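Local coordinates for protein telomerase reverse transcriptase (Candida tropicalis MYA-3404, PDB 6ZD1) that probably extends telomeres as a telomerase catalytic subunit, adding simple sequence repeats to chromosome ends by reverse transcription of a template within its own RNA component, at residues Gly215-Val220 and Asp454-Lys459; Lys251-Ser256 and Gln267-Asp272; Glu342-Leu347 and Val462-Ser467; Glu354-Ile359 and Cys473-Ser478. All blocks are in the same frame, centred on the assembly; numbering follows the deposited sequence.

Interaction 1 (Gly215-Val220 and Asp454-Lys459); sequences GNLVQV and DLFKRK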
loop_
_atom_site.group_PDB
_atom_site.type_symbol
_atom_site.label_atom_id
_atom_site.label_comp_id
_atom_site.label_asym_id
_atom_site.label_seq_id
_atom_site.Cartn_x
_atom_site.Cartn_y
_atom_site.Cartn_z
ATOM N N GLY A 215 9.923 -21.604 -14.401
ATOM C CA GLY A 215 11.264 -21.163 -14.071
ATOM C C GLY A 215 11.536 -20.881 -12.613
ATOM O O GLY A 215 12.700 -20.695 -12.240
ATOM N N ASN A 216 10.506 -20.860 -11.767
ATOM C CA ASN A 216 10.681 -20.505 -10.363
ATOM C C ASN A 216 10.032 -21.461 -9.376
ATOM O O ASN A 216 10.442 -21.473 -8.208
ATOM C CB ASN A 216 10.136 -19.095 -10.094
ATOM C CG ASN A 216 10.809 -18.043 -10.945
ATOM O OD1 ASN A 216 11.831 -17.474 -10.558
ATOM N ND2 ASN A 216 10.242 -17.780 -12.117
ATOM N N LEU A 217 9.048 -22.254 -9.786
ATOM C CA LEU A 217 8.284 -23.067 -8.857
ATOM C C LEU A 217 8.443 -24.545 -9.188
ATOM O O LEU A 217 8.993 -24.924 -10.224
ATOM C CB LEU A 217 6.802 -22.673 -8.875
ATOM C CG LEU A 217 6.504 -21.193 -8.628
ATOM C CD1 LEU A 217 5.007 -20.939 -8.644
ATOM C CD2 LEU A 217 7.115 -20.732 -7.316
ATOM N N VAL A 218 7.945 -25.378 -8.278
ATOM C CA VAL A 218 7.950 -26.829 -8.435
ATOM C C VAL A 218 6.720 -27.379 -7.724
ATOM O O VAL A 218 6.342 -26.897 -6.652
ATOM C CB VAL A 218 9.257 -27.455 -7.895
ATOM C CG1 VAL A 218 9.457 -27.112 -6.422
ATOM C CG2 VAL A 218 9.257 -28.957 -8.105
ATOM N N GLN A 219 6.091 -28.385 -8.333
ATOM C CA GLN A 219 4.807 -28.877 -7.855
ATOM C C GLN A 219 4.942 -29.552 -6.492
ATOM O O GLN A 219 6.028 -29.928 -6.045
ATOM C CB GLN A 219 4.202 -29.862 -8.854
ATOM C CG GLN A 219 3.404 -29.230 -9.989
ATOM C CD GLN A 219 1.988 -29.767 -10.077
ATOM O OE1 GLN A 219 1.420 -30.216 -9.080
ATOM N NE2 GLN A 219 1.412 -29.730 -11.274
ATOM N N VAL A 220 3.794 -29.718 -5.841
ATOM C CA VAL A 220 3.675 -30.394 -4.554
ATOM C C VAL A 220 2.372 -31.178 -4.575
ATOM O O VAL A 220 1.339 -30.670 -5.020
ATOM C CB VAL A 220 3.690 -29.403 -3.368
ATOM C CG1 VAL A 220 3.544 -30.147 -2.055
ATOM C CG2 VAL A 220 4.963 -28.564 -3.355
ATOM N N ASP A 454 -3.917 -26.420 -8.202
ATOM C CA ASP A 454 -2.714 -27.099 -7.731
ATOM C C ASP A 454 -1.897 -26.210 -6.791
ATOM O O ASP A 454 -2.048 -24.984 -6.758
ATOM C CB ASP A 454 -1.829 -27.515 -8.906
ATOM C CG ASP A 454 -2.461 -28.582 -9.768
ATOM O OD1 ASP A 454 -3.075 -29.521 -9.214
ATOM O OD2 ASP A 454 -2.344 -28.479 -11.007
ATOM N N LEU A 455 -1.003 -26.851 -6.037
ATOM C CA LEU A 455 -0.102 -26.180 -5.105
ATOM C C LEU A 455 1.336 -26.226 -5.610
ATOM O O LEU A 455 1.803 -27.264 -6.088
ATOM C CB LEU A 455 -0.158 -26.822 -3.718
ATOM C CG LEU A 455 -1.111 -26.193 -2.708
ATOM C CD1 LEU A 455 -2.551 -26.349 -3.168
ATOM C CD2 LEU A 455 -0.904 -26.813 -1.339
ATOM N N PHE A 456 2.042 -25.104 -5.467
ATOM C CA PHE A 456 3.423 -24.978 -5.911
ATOM C C PHE A 456 4.291 -24.409 -4.795
ATOM O O PHE A 456 3.838 -23.603 -3.980
ATOM C CB PHE A 456 3.534 -24.084 -7.149
ATOM C CG PHE A 456 3.088 -24.747 -8.420
ATOM C CD1 PHE A 456 1.742 -24.960 -8.676
ATOM C CD2 PHE A 456 4.015 -25.145 -9.367
ATOM C CE1 PHE A 456 1.332 -25.571 -9.848
ATOM C CE2 PHE A 456 3.612 -25.751 -10.541
ATOM C CZ PHE A 456 2.268 -25.963 -10.782
ATOM N N LYS A 457 5.548 -24.846 -4.768
ATOM C CA LYS A 457 6.557 -24.344 -3.849
ATOM C C LYS A 457 7.682 -23.692 -4.646
ATOM O O LYS A 457 7.863 -23.963 -5.835
ATOM C CB LYS A 457 7.107 -25.476 -2.965
ATOM C CG LYS A 457 7.909 -25.017 -1.753
ATOM C CD LYS A 457 8.502 -26.203 -1.003
ATOM C CE LYS A 457 7.417 -27.062 -0.368
ATOM N NZ LYS A 457 6.691 -26.337 0.714
ATOM N N ARG A 458 8.441 -22.825 -3.983
ATOM C CA ARG A 458 9.537 -22.126 -4.640
ATOM C C ARG A 458 10.785 -22.996 -4.683
ATOM O O ARG A 458 11.148 -23.626 -3.685
ATOM C CB ARG A 458 9.843 -20.815 -3.919
ATOM C CG ARG A 458 8.731 -19.799 -3.993
ATOM C CD ARG A 458 9.261 -18.411 -3.707
ATOM N NE ARG A 458 10.297 -18.036 -4.665
ATOM C CZ ARG A 458 10.051 -17.473 -5.844
ATOM N NH1 ARG A 458 8.802 -17.217 -6.210
ATOM N NH2 ARG A 458 11.049 -17.164 -6.660
ATOM N N LYS A 459 11.427 -23.055 -5.852
ATOM C CA LYS A 459 12.746 -23.674 -5.939
ATOM C C LYS A 459 13.777 -22.877 -5.148
ATOM O O LYS A 459 14.635 -23.454 -4.468
ATOM C CB LYS A 459 13.180 -23.797 -7.401
ATOM C CG LYS A 459 12.268 -24.657 -8.262
ATOM C CD LYS A 459 12.625 -24.542 -9.738
ATOM C CE LYS A 459 14.079 -24.908 -10.000
ATOM N NZ LYS A 459 14.436 -24.773 -11.443
#
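L217-V220 runs antiparallel to D454-R458, the two short strand axes inclined at 135° and 4.5 Å apart at their closest. V218 and K457 form a hydrogen-bonded pair: V218 N reaches K457 O at 2.8 Å and K457 N reaches V218 O at 2.9 Å. One step further along, K459 N donates to N216 O at 3.0 Å, where helix 198-216 gives way to the strand, while V220 N to L455 O is weak. The next pair, Q219 and F456, is non-hydrogen-bonded and works through side chains. The CA of Q219 lies over one face of the F456 ring, and Q219 CG touches F456 CE2 and CZ, each at 3.5 Å; the amide beyond is turned 42° from the ring plane. L217 crosses F456 almost at a right angle, L217 CB lying 3.8 Å from F456 CD2. With CG anti to its carbonyl carbon (chi1 -54°), L217 also brings CD2 to 3.8 Å from R458 CG. The guanidinium of R458 continues past N216, pairing with D345 through NH2 and with the Y212 hydroxyl through NH1. The contact thus adds an outermost strand to a mixed sheet of the reverse transcriptase domain, and its chemistry is divided: backbone bonds fix the strand pairing, apolar carbons pack around F456, and the charge of the buried R458 is met by a carboxylate from beyond the sheet.

Interaction 2 (Lys251-Ser256 and Gln267-Asp272); sequences KQSLYS and QKEKWD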
loop_
_atom_site.group_PDB
_atom_site.type_symbol
_atom_site.label_atom_id
_atom_site.label_comp_id
_atom_site.label_asym_id
_atom_site.label_seq_id
_atom_site.Cartn_x
_atom_site.Cartn_y
_atom_site.Cartn_z
ATOM N N LYS A 251 -6.180 -17.482 4.658
ATOM C CA LYS A 251 -6.581 -17.658 6.044
ATOM C C LYS A 251 -7.218 -19.017 6.294
ATOM O O LYS A 251 -7.821 -19.221 7.352
ATOM C CB LYS A 251 -7.545 -16.543 6.452
ATOM C CG LYS A 251 -7.182 -15.168 5.900
ATOM C CD LYS A 251 -5.799 -14.726 6.346
ATOM C CE LYS A 251 -5.482 -13.320 5.862
ATOM N NZ LYS A 251 -6.419 -12.309 6.429
ATOM N N GLN A 252 -7.104 -19.942 5.343
ATOM C CA GLN A 252 -7.677 -21.275 5.457
ATOM C C GLN A 252 -6.614 -22.326 5.179
ATOM O O GLN A 252 -5.529 -22.037 4.667
ATOM C CB GLN A 252 -8.839 -21.484 4.480
ATOM C CG GLN A 252 -9.796 -20.332 4.367
ATOM C CD GLN A 252 -10.753 -20.521 3.217
ATOM O OE1 GLN A 252 -11.674 -21.333 3.288
ATOM N NE2 GLN A 252 -10.530 -19.784 2.137
ATOM N N SER A 253 -6.954 -23.567 5.510
ATOM C CA SER A 253 -6.211 -24.704 5.001
ATOM C C SER A 253 -6.706 -25.048 3.599
ATOM O O SER A 253 -7.709 -24.515 3.114
ATOM C CB SER A 253 -6.359 -25.904 5.936
ATOM O OG SER A 253 -7.709 -26.327 6.014
ATOM N N LEU A 254 -5.987 -25.951 2.933
ATOM C CA LEU A 254 -6.406 -26.357 1.596
ATOM C C LEU A 254 -7.735 -27.102 1.644
ATOM O O LEU A 254 -8.594 -26.904 0.777
ATOM C CB LEU A 254 -5.322 -27.213 0.938
ATOM C CG LEU A 254 -5.606 -27.648 -0.504
ATOM C CD1 LEU A 254 -5.794 -26.442 -1.413
ATOM C CD2 LEU A 254 -4.501 -28.554 -1.029
ATOM N N TYR A 255 -7.928 -27.949 2.661
ATOM C CA TYR A 255 -9.190 -28.668 2.810
ATOM C C TYR A 255 -10.360 -27.701 2.940
ATOM O O TYR A 255 -11.395 -27.866 2.283
ATOM C CB TYR A 255 -9.122 -29.593 4.028
ATOM C CG TYR A 255 -10.355 -30.450 4.227
ATOM C CD1 TYR A 255 -10.738 -30.860 5.498
ATOM C CD2 TYR A 255 -11.126 -30.862 3.145
ATOM C CE1 TYR A 255 -11.860 -31.647 5.687
ATOM C CE2 TYR A 255 -12.248 -31.648 3.324
ATOM C CZ TYR A 255 -12.610 -32.038 4.597
ATOM O OH TYR A 255 -13.728 -32.822 4.782
ATOM N N SER A 256 -10.212 -26.683 3.791
ATOM C CA SER A 256 -11.267 -25.691 3.958
ATOM C C SER A 256 -11.458 -24.857 2.699
ATOM O O SER A 256 -12.580 -24.428 2.404
ATOM C CB SER A 256 -10.949 -24.787 5.149
ATOM O OG SER A 256 -11.930 -23.778 5.305
ATOM N N GLN A 267 -14.690 -20.236 9.218
ATOM C CA GLN A 267 -14.681 -19.283 10.320
ATOM C C GLN A 267 -13.743 -19.739 11.432
ATOM O O GLN A 267 -13.029 -18.919 12.023
ATOM C CB GLN A 267 -16.099 -19.097 10.852
ATOM C CG GLN A 267 -16.211 -18.124 11.999
ATOM C CD GLN A 267 -17.503 -18.294 12.764
ATOM O OE1 GLN A 267 -18.115 -19.365 12.743
ATOM N NE2 GLN A 267 -17.931 -17.238 13.445
ATOM N N LYS A 268 -13.721 -21.044 11.718
ATOM C CA LYS A 268 -12.834 -21.573 12.750
ATOM C C LYS A 268 -11.374 -21.349 12.379
ATOM O O LYS A 268 -10.579 -20.871 13.196
ATOM C CB LYS A 268 -13.114 -23.063 12.969
ATOM C CG LYS A 268 -12.563 -23.644 14.279
ATOM C CD LYS A 268 -11.097 -24.057 14.182
ATOM C CE LYS A 268 -10.559 -24.511 15.532
ATOM N NZ LYS A 268 -9.093 -24.778 15.493
ATOM N N GLU A 269 -11.001 -21.695 11.147
ATOM C CA GLU A 269 -9.615 -21.524 10.735
ATOM C C GLU A 269 -9.259 -20.061 10.520
ATOM O O GLU A 269 -8.081 -19.703 10.629
ATOM C CB GLU A 269 -9.344 -22.328 9.464
ATOM C CG GLU A 269 -9.525 -23.823 9.653
ATOM C CD GLU A 269 -9.056 -24.625 8.458
ATOM O OE1 GLU A 269 -8.909 -25.858 8.593
ATOM O OE2 GLU A 269 -8.830 -24.019 7.388
ATOM N N LYS A 270 -10.247 -19.209 10.245
ATOM C CA LYS A 270 -9.972 -17.781 10.145
ATOM C C LYS A 270 -9.441 -17.238 11.464
ATOM O O LYS A 270 -8.508 -16.425 11.480
ATOM C CB LYS A 270 -11.235 -17.031 9.716
ATOM C CG LYS A 270 -11.075 -15.521 9.634
ATOM C CD LYS A 270 -9.947 -15.131 8.694
ATOM C CE LYS A 270 -9.681 -13.633 8.727
ATOM N NZ LYS A 270 -10.851 -12.844 8.254
ATOM N N TRP A 271 -10.000 -17.701 12.586
ATOM C CA TRP A 271 -9.519 -17.282 13.898
ATOM C C TRP A 271 -8.240 -17.994 14.309
ATOM O O TRP A 271 -7.497 -17.466 15.145
ATOM C CB TRP A 271 -10.603 -17.508 14.956
ATOM C CG TRP A 271 -11.657 -16.461 14.917
ATOM C CD1 TRP A 271 -12.845 -16.517 14.248
ATOM C CD2 TRP A 271 -11.613 -15.180 15.552
ATOM N NE1 TRP A 271 -13.548 -15.350 14.437
ATOM C CE2 TRP A 271 -12.813 -14.513 15.234
ATOM C CE3 TRP A 271 -10.676 -14.533 16.366
ATOM C CZ2 TRP A 271 -13.102 -13.234 15.703
ATOM C CZ3 TRP A 271 -10.964 -13.261 16.830
ATOM C CH2 TRP A 271 -12.167 -12.626 16.496
ATOM N N ASP A 272 -7.966 -19.173 13.746
ATOM C CA ASP A 272 -6.651 -19.775 13.929
ATOM C C ASP A 272 -5.562 -18.874 13.363
ATOM O O ASP A 272 -4.543 -18.633 14.021
ATOM C CB ASP A 272 -6.604 -21.153 13.268
ATOM C CG ASP A 272 -7.294 -22.219 14.091
ATOM O OD1 ASP A 272 -7.270 -22.119 15.335
ATOM O OD2 ASP A 272 -7.855 -23.161 13.492
#
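The carboxylate of E269 receives the backbone of S253, whose N-H points at OE2 of E269 over 2.7 Å with a nearly straight angle of 169°. The approach is from the syn side, although 29° out of the carboxylate plane. The side chain of the same serine lies close as well, S253 OG being 2.9 Å from each of E269 OE1 and OE2. S256 closes in from the first turn of the helix, S256 CB lying 3.2 Å from E269 OE2. E269 reaches this position from helix 263-298 on a chain fully extended beyond CG. S253 is meanwhile the N-cap of helix 254-258: its OG, lying between backbone N and carbonyl carbon (chi1 63°), accepts a weak capping bond from S256 N. The glutamate therefore sits at a helix N-terminus, where the helix dipole would be expected to favour its negative charge. Beside it, K251 and K270 run alongside each other in the same direction, K251 CB lying 3.6 Å from K270 CD. This contact is made by the aliphatic parts, while the two ammonium groups stay 4.8 Å apart, K251 NZ to K270 NZ. Further out, K270 NZ is drawn into a salt bridge with D378, and Y273 of the long helix 263-298 packs against the side chain of K251, a residue just past strand 244-249.

Interaction 3 (Glu342-Leu347 and Val462-Ser467); sequences ECYDRL and VFQGFS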
loop_
_atom_site.group_PDB
_atom_site.type_symbol
_atom_site.label_atom_id
_atom_site.label_comp_id
_atom_site.label_asym_id
_atom_site.label_seq_id
_atom_site.Cartn_x
_atom_site.Cartn_y
_atom_site.Cartn_z
ATOM N N GLU A 342 15.582 -8.873 -9.235
ATOM C CA GLU A 342 14.615 -9.795 -8.630
ATOM C C GLU A 342 15.098 -10.310 -7.273
ATOM O O GLU A 342 15.235 -11.514 -7.045
ATOM C CB GLU A 342 14.313 -10.960 -9.580
ATOM C CG GLU A 342 13.902 -10.550 -10.989
ATOM C CD GLU A 342 12.709 -9.610 -11.008
ATOM O OE1 GLU A 342 12.916 -8.390 -11.179
ATOM O OE2 GLU A 342 11.566 -10.090 -10.846
ATOM N N CYS A 343 15.360 -9.363 -6.366
ATOM C CA CYS A 343 15.979 -9.701 -5.085
ATOM C C CYS A 343 15.154 -10.714 -4.295
ATOM O O CYS A 343 15.717 -11.554 -3.583
ATOM C CB CYS A 343 16.206 -8.436 -4.259
ATOM S SG CYS A 343 14.707 -7.665 -3.656
ATOM N N TYR A 344 13.821 -10.644 -4.385
ATOM C CA TYR A 344 12.987 -11.606 -3.663
ATOM C C TYR A 344 13.000 -12.978 -4.328
ATOM O O TYR A 344 13.084 -14.005 -3.641
ATOM C CB TYR A 344 11.551 -11.097 -3.549
ATOM C CG TYR A 344 11.369 -9.987 -2.546
ATOM C CD1 TYR A 344 11.074 -8.694 -2.959
ATOM C CD2 TYR A 344 11.497 -10.230 -1.185
ATOM C CE1 TYR A 344 10.910 -7.675 -2.043
ATOM C CE2 TYR A 344 11.334 -9.218 -0.262
ATOM C CZ TYR A 344 11.041 -7.942 -0.696
ATOM O OH TYR A 344 10.879 -6.929 0.224
ATOM N N ASP A 345 12.895 -13.023 -5.660
ATOM C CA ASP A 345 12.906 -14.310 -6.349
ATOM C C ASP A 345 14.265 -14.988 -6.238
ATOM O O ASP A 345 14.342 -16.214 -6.094
ATOM C CB ASP A 345 12.526 -14.141 -7.824
ATOM C CG ASP A 345 11.099 -13.655 -8.017
ATOM O OD1 ASP A 345 10.919 -12.530 -8.527
ATOM O OD2 ASP A 345 10.159 -14.394 -7.654
ATOM N N ARG A 346 15.345 -14.210 -6.301
ATOM C CA ARG A 346 16.702 -14.743 -6.322
ATOM C C ARG A 346 17.311 -14.882 -4.934
ATOM O O ARG A 346 18.437 -15.375 -4.821
ATOM C CB ARG A 346 17.616 -13.861 -7.188
ATOM C CG ARG A 346 17.086 -13.515 -8.582
ATOM C CD ARG A 346 16.551 -14.725 -9.323
ATOM N NE ARG A 346 17.584 -15.717 -9.606
ATOM C CZ ARG A 346 17.331 -16.937 -10.071
ATOM N NH1 ARG A 346 16.081 -17.319 -10.298
ATOM N NH2 ARG A 346 18.327 -17.780 -10.303
ATOM N N LEU A 347 16.601 -14.466 -3.885
ATOM C CA LEU A 347 17.140 -14.509 -2.530
ATOM C C LEU A 347 17.569 -15.926 -2.169
ATOM O O LEU A 347 16.870 -16.898 -2.467
ATOM C CB LEU A 347 16.094 -14.009 -1.534
ATOM C CG LEU A 347 16.577 -13.350 -0.242
ATOM C CD1 LEU A 347 17.151 -11.970 -0.538
ATOM C CD2 LEU A 347 15.450 -13.255 0.773
ATOM N N VAL A 462 12.059 -16.156 -1.901
ATOM C CA VAL A 462 10.999 -15.957 -0.924
ATOM C C VAL A 462 9.845 -15.254 -1.619
ATOM O O VAL A 462 10.057 -14.378 -2.465
ATOM C CB VAL A 462 11.496 -15.151 0.297
ATOM C CG1 VAL A 462 10.335 -14.670 1.148
ATOM C CG2 VAL A 462 12.440 -16.000 1.133
ATOM N N PHE A 463 8.624 -15.660 -1.283
ATOM C CA PHE A 463 7.451 -15.045 -1.881
ATOM C C PHE A 463 7.252 -13.650 -1.317
ATOM O O PHE A 463 7.213 -13.460 -0.099
ATOM C CB PHE A 463 6.212 -15.892 -1.609
ATOM C CG PHE A 463 5.961 -16.941 -2.641
ATOM C CD1 PHE A 463 6.081 -16.645 -3.987
ATOM C CD2 PHE A 463 5.605 -18.225 -2.267
ATOM C CE1 PHE A 463 5.844 -17.610 -4.943
ATOM C CE2 PHE A 463 5.367 -19.194 -3.217
ATOM C CZ PHE A 463 5.486 -18.886 -4.558
ATOM N N GLN A 464 7.115 -12.673 -2.205
ATOM C CA GLN A 464 6.710 -11.344 -1.782
ATOM C C GLN A 464 5.233 -11.371 -1.415
ATOM O O GLN A 464 4.410 -11.922 -2.153
ATOM C CB GLN A 464 6.977 -10.335 -2.893
ATOM C CG GLN A 464 6.890 -8.892 -2.451
ATOM C CD GLN A 464 7.226 -7.934 -3.571
ATOM O OE1 GLN A 464 7.969 -8.278 -4.493
ATOM N NE2 GLN A 464 6.671 -6.729 -3.509
ATOM N N GLY A 465 4.896 -10.788 -0.271
ATOM C CA GLY A 465 3.531 -10.796 0.228
ATOM C C GLY A 465 3.327 -11.547 1.527
ATOM O O GLY A 465 2.243 -11.436 2.120
ATOM N N PHE A 466 4.298 -12.331 1.987
ATOM C CA PHE A 466 4.202 -12.958 3.296
ATOM C C PHE A 466 4.693 -12.009 4.385
ATOM O O PHE A 466 5.364 -11.004 4.125
ATOM C CB PHE A 466 4.996 -14.261 3.332
ATOM C CG PHE A 466 4.268 -15.426 2.734
ATOM C CD1 PHE A 466 3.434 -16.209 3.512
ATOM C CD2 PHE A 466 4.407 -15.731 1.393
ATOM C CE1 PHE A 466 2.755 -17.278 2.965
ATOM C CE2 PHE A 466 3.732 -16.801 0.839
ATOM C CZ PHE A 466 2.905 -17.576 1.626
ATOM N N SER A 467 4.378 -12.371 5.630
ATOM C CA SER A 467 4.570 -11.459 6.755
ATOM C C SER A 467 6.028 -11.039 6.906
ATOM O O SER A 467 6.322 -9.868 7.169
ATOM C CB SER A 467 4.070 -12.116 8.041
ATOM O OG SER A 467 2.754 -12.617 7.877
#
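Y344 and V462 share the one hydrogen bond of the contact: V462 N donates to Y344 O at 3.0 Å, almost straight at 171°. It ties a short, weakly bonded helical turn to the loop that leads into helix 469-484. Among the side chains, the polar-aromatic meeting is that of Q464 with the Y344 ring. The two chains cross at about a right angle, the glutamine reaching over on an extended chain with CG anti to its backbone N (chi1 -167°). Its CG stands above one ring face, offset toward the rim, and Q464 OE1 comes to 3.5 Å from Y344 CD1; the amide is turned 36° from the ring plane. The apolar part is smaller, L347 CD2 lying 4.1 Å from V462 CG2 with the two side chains side by side, and L352 packs on both. G465, whose backbone angles suit glycine, follows Q464 inside a type II beta turn from F463 to F466. A tyrosine from motif A packed against the glutamine of a Gln-Gly pair in motif B is characteristic of the nucleotide-binding pocket of reverse transcriptases, and this apo structure is consistent with the same arrangement.

Interaction 4 (Glu354-Ile359 and Cys473-Ser478); sequences ESIAGI and CDILYS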
loop_
_atom_site.group_PDB
_atom_site.type_symbol
_atom_site.label_atom_id
_atom_site.label_comp_id
_atom_site.label_asym_id
_atom_site.label_seq_id
_atom_site.Cartn_x
_atom_site.Cartn_y
_atom_site.Cartn_z
ATOM N N GLU A 354 21.297 -18.522 7.506
ATOM C CA GLU A 354 22.528 -18.226 8.234
ATOM C C GLU A 354 22.515 -16.805 8.795
ATOM O O GLU A 354 22.941 -16.579 9.934
ATOM C CB GLU A 354 23.737 -18.428 7.317
ATOM C CG GLU A 354 23.839 -19.833 6.719
ATOM C CD GLU A 354 24.889 -19.940 5.618
ATOM O OE1 GLU A 354 25.625 -18.954 5.386
ATOM O OE2 GLU A 354 24.973 -21.015 4.983
ATOM N N SER A 355 22.007 -15.838 8.024
ATOM C CA SER A 355 21.929 -14.464 8.514
ATOM C C SER A 355 21.050 -14.372 9.751
ATOM O O SER A 355 21.386 -13.669 10.713
ATOM C CB SER A 355 21.388 -13.539 7.425
ATOM O OG SER A 355 22.297 -13.426 6.347
ATOM N N ILE A 356 19.910 -15.068 9.737
ATOM C CA ILE A 356 19.009 -15.047 10.885
ATOM C C ILE A 356 19.690 -15.641 12.111
ATOM O O ILE A 356 19.617 -15.082 13.212
ATOM C CB ILE A 356 17.701 -15.781 10.542
ATOM C CG1 ILE A 356 16.940 -15.011 9.458
ATOM C CG2 ILE A 356 16.854 -15.973 11.785
ATOM C CD1 ILE A 356 15.627 -15.652 9.061
ATOM N N ALA A 357 20.390 -16.765 11.939
ATOM C CA ALA A 357 21.166 -17.310 13.047
ATOM C C ALA A 357 22.263 -16.346 13.474
ATOM O O ALA A 357 22.693 -16.365 14.634
ATOM C CB ALA A 357 21.767 -18.661 12.660
ATOM N N GLY A 358 22.710 -15.482 12.561
ATOM C CA GLY A 358 23.788 -14.565 12.891
ATOM C C GLY A 358 23.375 -13.522 13.910
ATOM O O GLY A 358 24.092 -13.270 14.882
ATOM N N ILE A 359 22.207 -12.905 13.711
ATOM C CA ILE A 359 21.765 -11.855 14.619
ATOM C C ILE A 359 21.312 -12.401 15.963
ATOM O O ILE A 359 21.065 -11.618 16.890
ATOM C CB ILE A 359 20.645 -11.022 13.961
ATOM C CG1 ILE A 359 19.373 -11.846 13.802
ATOM C CG2 ILE A 359 21.088 -10.533 12.595
ATOM C CD1 ILE A 359 18.273 -11.097 13.101
ATOM N N CYS A 473 14.507 -9.991 3.603
ATOM C CA CYS A 473 15.416 -9.352 2.659
ATOM C C CYS A 473 16.247 -8.272 3.339
ATOM O O CYS A 473 17.410 -8.064 2.977
ATOM C CB CYS A 473 14.611 -8.769 1.494
ATOM S SG CYS A 473 15.580 -8.112 0.125
ATOM N N ASP A 474 15.686 -7.611 4.354
ATOM C CA ASP A 474 16.431 -6.591 5.085
ATOM C C ASP A 474 17.533 -7.215 5.934
ATOM O O ASP A 474 18.658 -6.705 5.975
ATOM C CB ASP A 474 15.472 -5.780 5.957
ATOM C CG ASP A 474 16.064 -4.462 6.419
ATOM O OD1 ASP A 474 17.205 -4.137 6.022
ATOM O OD2 ASP A 474 15.380 -3.746 7.181
ATOM N N ILE A 475 17.227 -8.322 6.612
ATOM C CA ILE A 475 18.232 -9.014 7.417
ATOM C C ILE A 475 19.387 -9.480 6.539
ATOM O O ILE A 475 20.562 -9.280 6.868
ATOM C CB ILE A 475 17.597 -10.193 8.177
ATOM C CG1 ILE A 475 16.666 -9.695 9.281
ATOM C CG2 ILE A 475 18.671 -11.099 8.763
ATOM C CD1 ILE A 475 15.936 -10.819 9.989
ATOM N N LEU A 476 19.068 -10.120 5.411
ATOM C CA LEU A 476 20.111 -10.705 4.574
ATOM C C LEU A 476 20.994 -9.629 3.950
ATOM O O LEU A 476 22.227 -9.722 3.993
ATOM C CB LEU A 476 19.482 -11.588 3.490
ATOM C CG LEU A 476 20.459 -12.285 2.536
ATOM C CD1 LEU A 476 21.523 -13.047 3.307
ATOM C CD2 LEU A 476 19.741 -13.221 1.581
ATOM N N TYR A 477 20.383 -8.589 3.372
ATOM C CA TYR A 477 21.179 -7.560 2.708
ATOM C C TYR A 477 21.946 -6.698 3.708
ATOM O O TYR A 477 23.045 -6.225 3.396
ATOM C CB TYR A 477 20.293 -6.692 1.809
ATOM C CG TYR A 477 20.001 -7.292 0.443
ATOM C CD1 TYR A 477 20.350 -8.604 0.139
ATOM C CD2 TYR A 477 19.389 -6.536 -0.549
ATOM C CE1 TYR A 477 20.085 -9.147 -1.112
ATOM C CE2 TYR A 477 19.120 -7.070 -1.800
ATOM C CZ TYR A 477 19.469 -8.373 -2.076
ATOM O OH TYR A 477 19.202 -8.900 -3.320
ATOM N N SER A 478 21.403 -6.485 4.910
ATOM C CA SER A 478 22.186 -5.812 5.943
ATOM C C SER A 478 23.397 -6.648 6.332
ATOM O O SER A 478 24.508 -6.122 6.469
ATOM C CB SER A 478 21.323 -5.525 7.173
ATOM O OG SER A 478 20.250 -4.652 6.858
#
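I359 and I475 cross at about a right angle, and their terminal methyls meet, I359 CD1 to I475 CD1 at 3.9 Å. I359 turns its CG1 between backbone N and carbonyl carbon (chi1 68°), which carries CD1 to this meeting. The other branch of I475, CG2, rests 3.9 Å from S355 CB. I475 CG2 also lies more loosely, at 4.3 Å, against I356 CG1. I475 thus touches S355, I356 and I359, residues up to about one turn apart on helix 349-359. The two helix segments cross steeply, at 81° with axes 9.1 Å apart, and approach most closely where S355 faces L476, CA to CA 5.7 Å. There the small serine admits the leucine, L476 CD1 coming to 3.2 Å from S355 OG, a tight fit. That hydroxyl is nevertheless satisfied within its own helix by A351 O. L288 and L295 of helix 263-298 extend the apolar layer over I475 and I359. Holding these helices together is therefore a matter of methyl packing in the buried interior, with the serine's polarity turned back onto its own backbone.

Overall arrangement
The four contacts illustrate how chemistry varies with place within one reverse transcriptase domain. Interaction 4 is the buried, apolar one; interactions 1, 2 and 3 are partly buried and use polar bonds, from strand pairing to a carboxylate at a helix start. Interactions 1 and 3 are joined first by the salt bridge of R458 with D345, to which F463 adds packing on L217 and R458. Interaction 3 continues into interaction 4 where C343, Y344 and L347 meet Y477, C473 and L476. The chain from strand 454-458 to helix 469-484 thus runs through three of the contacts. Interaction 2 stands apart, about 31 Å from interaction 4 between centres, but reaches interaction 1 where L254 packs on L455.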